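Dihydropyrimidinase (Brevibacillus agri, PDB 3SFW) catalyses the reversible hydrolytic ring opening of dihydropyrimidines at a two-zinc site. Local coordinates at residues D163-L166 with F167-I171; V189-Y192 with L193-A197. All coordinates share one frame; numbering follows the deposited sequence.

In the fold
Followed from the N terminus, the chain first makes contact 1 in helix 163-176, which packs on strand 180-182 and helix 214-230, then runs through that strand into helix 187-199, where contact 2 lies. Each contact is local, formed by groups about one helical turn apart, so neither closes a long loop; they stand in series, and neither nests in nor crosses the other. The centres of contact 1 and contact 2 are about 25 Å apart, and the nearest atoms of contacts 1 and 2 about 11 Å apart. What brings such helices together is the assembly: Phe167 and Ile171 of contact 1 pack on Val189 and Tyr192 of a second subunit, so helices of different chains share an interface in the tetramer.

Contact 1 of 2, residues D163-L166 with F167-I171; sequences DETL and FKTLI
Two donors of Thr169 grip the carbonyl oxygen of Thr165: the hydroxyl OG1 of Thr169 lies 2.7 Å from Thr165 O, and the amide N of Thr169 lies 2.9 Å from that same Thr165 O. They share the oxygen from opposite faces of the carbonyl plane. The OG1 bond also gives the hydroxyl of the buried Thr169 a partner one turn back along its own helix. The torsion responsible places OG1 beside the backbone N of Thr169 (chi1 -62°), turned back toward the preceding turn. On another side of the helix Glu164 and Lys168 run alongside each other, both chains extended, and close an i to i+4 salt bridge in which Lys168 NZ stands 3.1 Å from Glu164 OE1, on that oxygen's anti lone pair. The other carboxylate oxygen, OE2, pairs with Lys156 of the second subunit, so the glutamate is shared between two lysines. With an alanine at Lys168, OE1 would probably lose its charged mate and Glu164 CG the aliphatic packing of Lys168 CE, 3.9 Å away, leaving the carboxylate held through OE2. Leucines make the apolar side: CD1 of Leu166 meets CD1 of Leu170 at 3.9 Å. Ile171 CD1 sits 3.6 Å above one face of the Phe167 ring, near the rim. Within the amidohydrolase fold, Leu166 and Leu170 touch both Val180 of strand 180-182 and Leu227 of helix 214-230, while Asp163 forms a salt bridge to Arg223 of that same helix.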
loop_
_atom_site.group_PDB
_atom_site.type_symbol
_atom_site.label_atom_id
_atom_site.label_comp_id
_atom_site.label_asym_id
_atom_site.label_seq_id
_atom_site.Cartn_x
_atom_site.Cartn_y
_atom_site.Cartn_z
ATOM N N ASP A 163 0.276 -9.675 -24.527
ATOM C CA ASP A 163 1.358 -9.754 -23.563
ATOM C C ASP A 163 2.646 -10.271 -24.161
ATOM O O ASP A 163 3.726 -9.848 -23.756
ATOM C CB ASP A 163 0.963 -10.595 -22.346
ATOM C CG ASP A 163 -0.078 -9.896 -21.466
ATOM O OD1 ASP A 163 -0.336 -8.669 -21.673
ATOM O OD2 ASP A 163 -0.597 -10.573 -20.554
ATOM N N GLU A 164 2.548 -11.254 -25.044
ATOM C CA GLU A 164 3.754 -11.694 -25.766
ATOM C C GLU A 164 4.429 -10.536 -26.536
ATOM O O GLU A 164 5.665 -10.326 -26.415
ATOM C CB GLU A 164 3.392 -12.864 -26.711
ATOM C CG GLU A 164 4.544 -13.260 -27.630
ATOM C CD GLU A 164 4.187 -14.428 -28.588
ATOM O OE1 GLU A 164 5.111 -14.906 -29.271
ATOM O OE2 GLU A 164 3.016 -14.868 -28.652
ATOM N N THR A 165 3.646 -9.744 -27.257
ATOM C CA THR A 165 4.214 -8.610 -27.973
ATOM C C THR A 165 4.825 -7.591 -27.015
ATOM O O THR A 165 5.936 -7.088 -27.243
ATOM C CB THR A 165 3.176 -7.973 -28.896
ATOM O OG1 THR A 165 2.904 -8.897 -29.953
ATOM C CG2 THR A 165 3.699 -6.701 -29.496
ATOM N N LEU A 166 4.109 -7.282 -25.945
ATOM C CA LEU A 166 4.576 -6.219 -25.046
ATOM C C LEU A 166 5.828 -6.687 -24.321
ATOM O O LEU A 166 6.813 -5.953 -24.226
ATOM C CB LEU A 166 3.451 -5.802 -24.059
ATOM C CG LEU A 166 3.915 -4.868 -22.919
ATOM C CD1 LEU A 166 4.518 -3.570 -23.520
ATOM C CD2 LEU A 166 2.718 -4.545 -22.004
ATOM N N PHE A 167 5.868 -7.937 -23.873
ATOM C CA PHE A 167 7.059 -8.391 -23.121
ATOM C C PHE A 167 8.318 -8.485 -24.020
ATOM O O PHE A 167 9.392 -8.006 -23.651
ATOM C CB PHE A 167 6.783 -9.759 -22.493
ATOM C CG PHE A 167 7.839 -10.196 -21.522
ATOM C CD1 PHE A 167 8.403 -11.456 -21.638
ATOM C CD2 PHE A 167 8.248 -9.364 -20.470
ATOM C CE1 PHE A 167 9.376 -11.892 -20.712
ATOM C CE2 PHE A 167 9.209 -9.774 -19.552
ATOM C CZ PHE A 167 9.750 -11.073 -19.646
ATOM N N LYS A 168 8.161 -9.081 -25.196
ATOM C CA LYS A 168 9.244 -9.120 -26.186
ATOM C C LYS A 168 9.738 -7.724 -26.568
ATOM O O LYS A 168 10.955 -7.506 -26.688
ATOM C CB LYS A 168 8.772 -9.886 -27.420
ATOM C CG LYS A 168 8.685 -11.379 -27.155
ATOM C CD LYS A 168 8.237 -12.087 -28.443
ATOM C CE LYS A 168 8.414 -13.588 -28.324
ATOM N NZ LYS A 168 8.109 -14.226 -29.661
ATOM N N THR A 169 8.806 -6.769 -26.689
ATOM C CA THR A 169 9.175 -5.425 -27.105
ATOM C C THR A 169 9.974 -4.765 -25.982
ATOM O O THR A 169 11.007 -4.104 -26.228
ATOM C CB THR A 169 7.955 -4.597 -27.463
ATOM O OG1 THR A 169 7.283 -5.212 -28.556
ATOM C CG2 THR A 169 8.342 -3.149 -27.842
ATOM N N LEU A 170 9.568 -5.027 -24.747
ATOM C CA LEU A 170 10.304 -4.455 -23.574
ATOM C C LEU A 170 11.723 -5.024 -23.459
ATOM O O LEU A 170 12.685 -4.271 -23.224
ATOM C CB LEU A 170 9.545 -4.720 -22.263
ATOM C CG LEU A 170 8.297 -3.830 -22.056
ATOM C CD1 LEU A 170 7.319 -4.567 -21.067
ATOM C CD2 LEU A 170 8.724 -2.430 -21.513
ATOM N N ILE A 171 11.853 -6.322 -23.726
ATOM C CA ILE A 171 13.172 -6.970 -23.683
ATOM C C ILE A 171 14.072 -6.402 -24.754
ATOM O O ILE A 171 15.228 -6.054 -24.505
ATOM C CB ILE A 171 13.055 -8.490 -23.824
ATOM C CG1 ILE A 171 12.424 -9.039 -22.529
ATOM C CG2 ILE A 171 14.434 -9.137 -23.989
ATOM C CD1 ILE A 171 12.076 -10.421 -22.592
#

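Contact 2 of 2, residues V189-Y192 with L193-A197; sequences VLDY and LTKQA
Val189 and Leu193 leave the helix in the same direction, one turn apart, and bring CG1 of Val189 to 3.8 Å from CD1 of Leu193 on the closely packed flank of helix 187-199. The backbone bond from Leu193 N to Val189 O is 3.0 Å long. This flank is covered from outside: Val189 packs on Leu227 and Leu193 on Phe167, both of the second subunit, while Leu193 also touches Pro213 of its own chain. The repeat throughout is that of a regular alpha-helix, set here in the TIM-barrel type of catalytic domain expected of an amidohydrolase, where it follows strand 180-182 and the zinc ligand His183. Tyr192 bridges this flank and the polar side: its ring packs against Ile171 of the second subunit, while Gln196 OE1 approaches it obliquely, 3.3 Å from Tyr192 CE2, with ring and amide planes 81° apart. Toward solvent the contact loosens into polar chains. Lys195, the exposed member, reaches back a full turn with its chain extended, and its NZ sits 2.9 Å from Asp191 OD1, on the syn side and 20° out of the carboxylate plane; a weak second bond joins NZ to Asp191 OD2 at 3.4 Å. Asp191 meets it by standing CG anti to the backbone N (chi1 -173°).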
loop_
_atom_site.group_PDB
_atom_site.type_symbol
_atom_site.label_atom_id
_atom_site.label_comp_id
_atom_site.label_asym_id
_atom_site.label_seq_id
_atom_site.Cartn_x
_atom_site.Cartn_y
_atom_site.Cartn_z
ATOM N N VAL A 189 -11.561 -6.583 -21.741
ATOM C CA VAL A 189 -12.645 -6.131 -20.857
ATOM C C VAL A 189 -13.464 -5.102 -21.608
ATOM O O VAL A 189 -14.686 -5.171 -21.616
ATOM C CB VAL A 189 -12.075 -5.456 -19.549
ATOM C CG1 VAL A 189 -13.219 -4.659 -18.805
ATOM C CG2 VAL A 189 -11.473 -6.498 -18.649
ATOM N N LEU A 190 -12.791 -4.136 -22.246
ATOM C CA LEU A 190 -13.511 -3.071 -22.971
ATOM C C LEU A 190 -14.361 -3.629 -24.138
ATOM O O LEU A 190 -15.524 -3.210 -24.346
ATOM C CB LEU A 190 -12.509 -2.035 -23.521
ATOM C CG LEU A 190 -12.191 -0.901 -22.527
ATOM C CD1 LEU A 190 -11.987 -1.425 -21.078
ATOM C CD2 LEU A 190 -10.964 -0.127 -23.016
ATOM N N ASP A 191 -13.781 -4.550 -24.901
ATOM C CA ASP A 191 -14.516 -5.136 -26.059
ATOM C C ASP A 191 -15.829 -5.792 -25.599
ATOM O O ASP A 191 -16.892 -5.564 -26.217
ATOM C CB ASP A 191 -13.649 -6.172 -26.808
ATOM C CG ASP A 191 -14.307 -6.666 -28.109
ATOM O OD1 ASP A 191 -14.729 -7.847 -28.168
ATOM O OD2 ASP A 191 -14.330 -5.895 -29.088
ATOM N N TYR A 192 -15.778 -6.479 -24.448
ATOM C CA TYR A 192 -16.966 -7.199 -23.935
ATOM C C TYR A 192 -17.977 -6.198 -23.440
ATOM O O TYR A 192 -19.147 -6.250 -23.845
ATOM C CB TYR A 192 -16.611 -8.139 -22.779
ATOM C CG TYR A 192 -17.853 -8.842 -22.267
ATOM C CD1 TYR A 192 -18.376 -9.934 -22.952
ATOM C CD2 TYR A 192 -18.604 -8.275 -21.240
ATOM C CE1 TYR A 192 -19.568 -10.546 -22.520
ATOM C CE2 TYR A 192 -19.807 -8.841 -20.824
ATOM C CZ TYR A 192 -20.262 -9.989 -21.447
ATOM O OH TYR A 192 -21.466 -10.521 -21.028
ATOM N N LEU A 193 -17.515 -5.209 -22.661
ATOM C CA LEU A 193 -18.454 -4.186 -22.145
ATOM C C LEU A 193 -19.140 -3.378 -23.230
ATOM O O LEU A 193 -20.323 -3.061 -23.112
ATOM C CB LEU A 193 -17.787 -3.267 -21.119
ATOM C CG LEU A 193 -17.287 -3.958 -19.828
ATOM C CD1 LEU A 193 -16.540 -2.906 -18.934
ATOM C CD2 LEU A 193 -18.423 -4.656 -19.007
ATOM N N THR A 194 -18.417 -2.995 -24.279
ATOM C CA THR A 194 -19.035 -2.165 -25.321
ATOM C C THR A 194 -20.090 -2.974 -26.075
ATOM O O THR A 194 -21.135 -2.448 -26.417
ATOM C CB THR A 194 -18.064 -1.604 -26.365
ATOM O OG1 THR A 194 -17.516 -2.676 -27.131
ATOM C CG2 THR A 194 -16.951 -0.789 -25.711
ATOM N N LYS A 195 -19.822 -4.261 -26.279
ATOM C CA LYS A 195 -20.768 -5.132 -26.947
ATOM C C LYS A 195 -22.021 -5.373 -26.122
ATOM O O LYS A 195 -23.139 -5.344 -26.652
ATOM C CB LYS A 195 -20.095 -6.442 -27.355
ATOM C CG LYS A 195 -19.298 -6.252 -28.642
ATOM C CD LYS A 195 -18.444 -7.413 -28.958
ATOM C CE LYS A 195 -17.736 -7.156 -30.277
ATOM N NZ LYS A 195 -16.553 -8.025 -30.412
ATOM N N GLN A 196 -21.842 -5.518 -24.823
ATOM C CA GLN A 196 -22.958 -5.666 -23.898
ATOM C C GLN A 196 -23.799 -4.389 -23.879
ATOM O O GLN A 196 -25.052 -4.433 -23.931
ATOM C CB GLN A 196 -22.422 -5.971 -22.503
ATOM C CG GLN A 196 -23.440 -5.892 -21.374
ATOM C CD GLN A 196 -22.812 -6.245 -20.016
ATOM O OE1 GLN A 196 -22.578 -7.424 -19.709
ATOM N NE2 GLN A 196 -22.491 -5.217 -19.222
ATOM N N ALA A 197 -23.125 -3.241 -23.890
ATOM C CA ALA A 197 -23.849 -1.970 -23.841
ATOM C C ALA A 197 -24.765 -1.870 -25.057
ATOM O O ALA A 197 -25.936 -1.485 -24.950
ATOM C CB ALA A 197 -22.847 -0.762 -23.836
#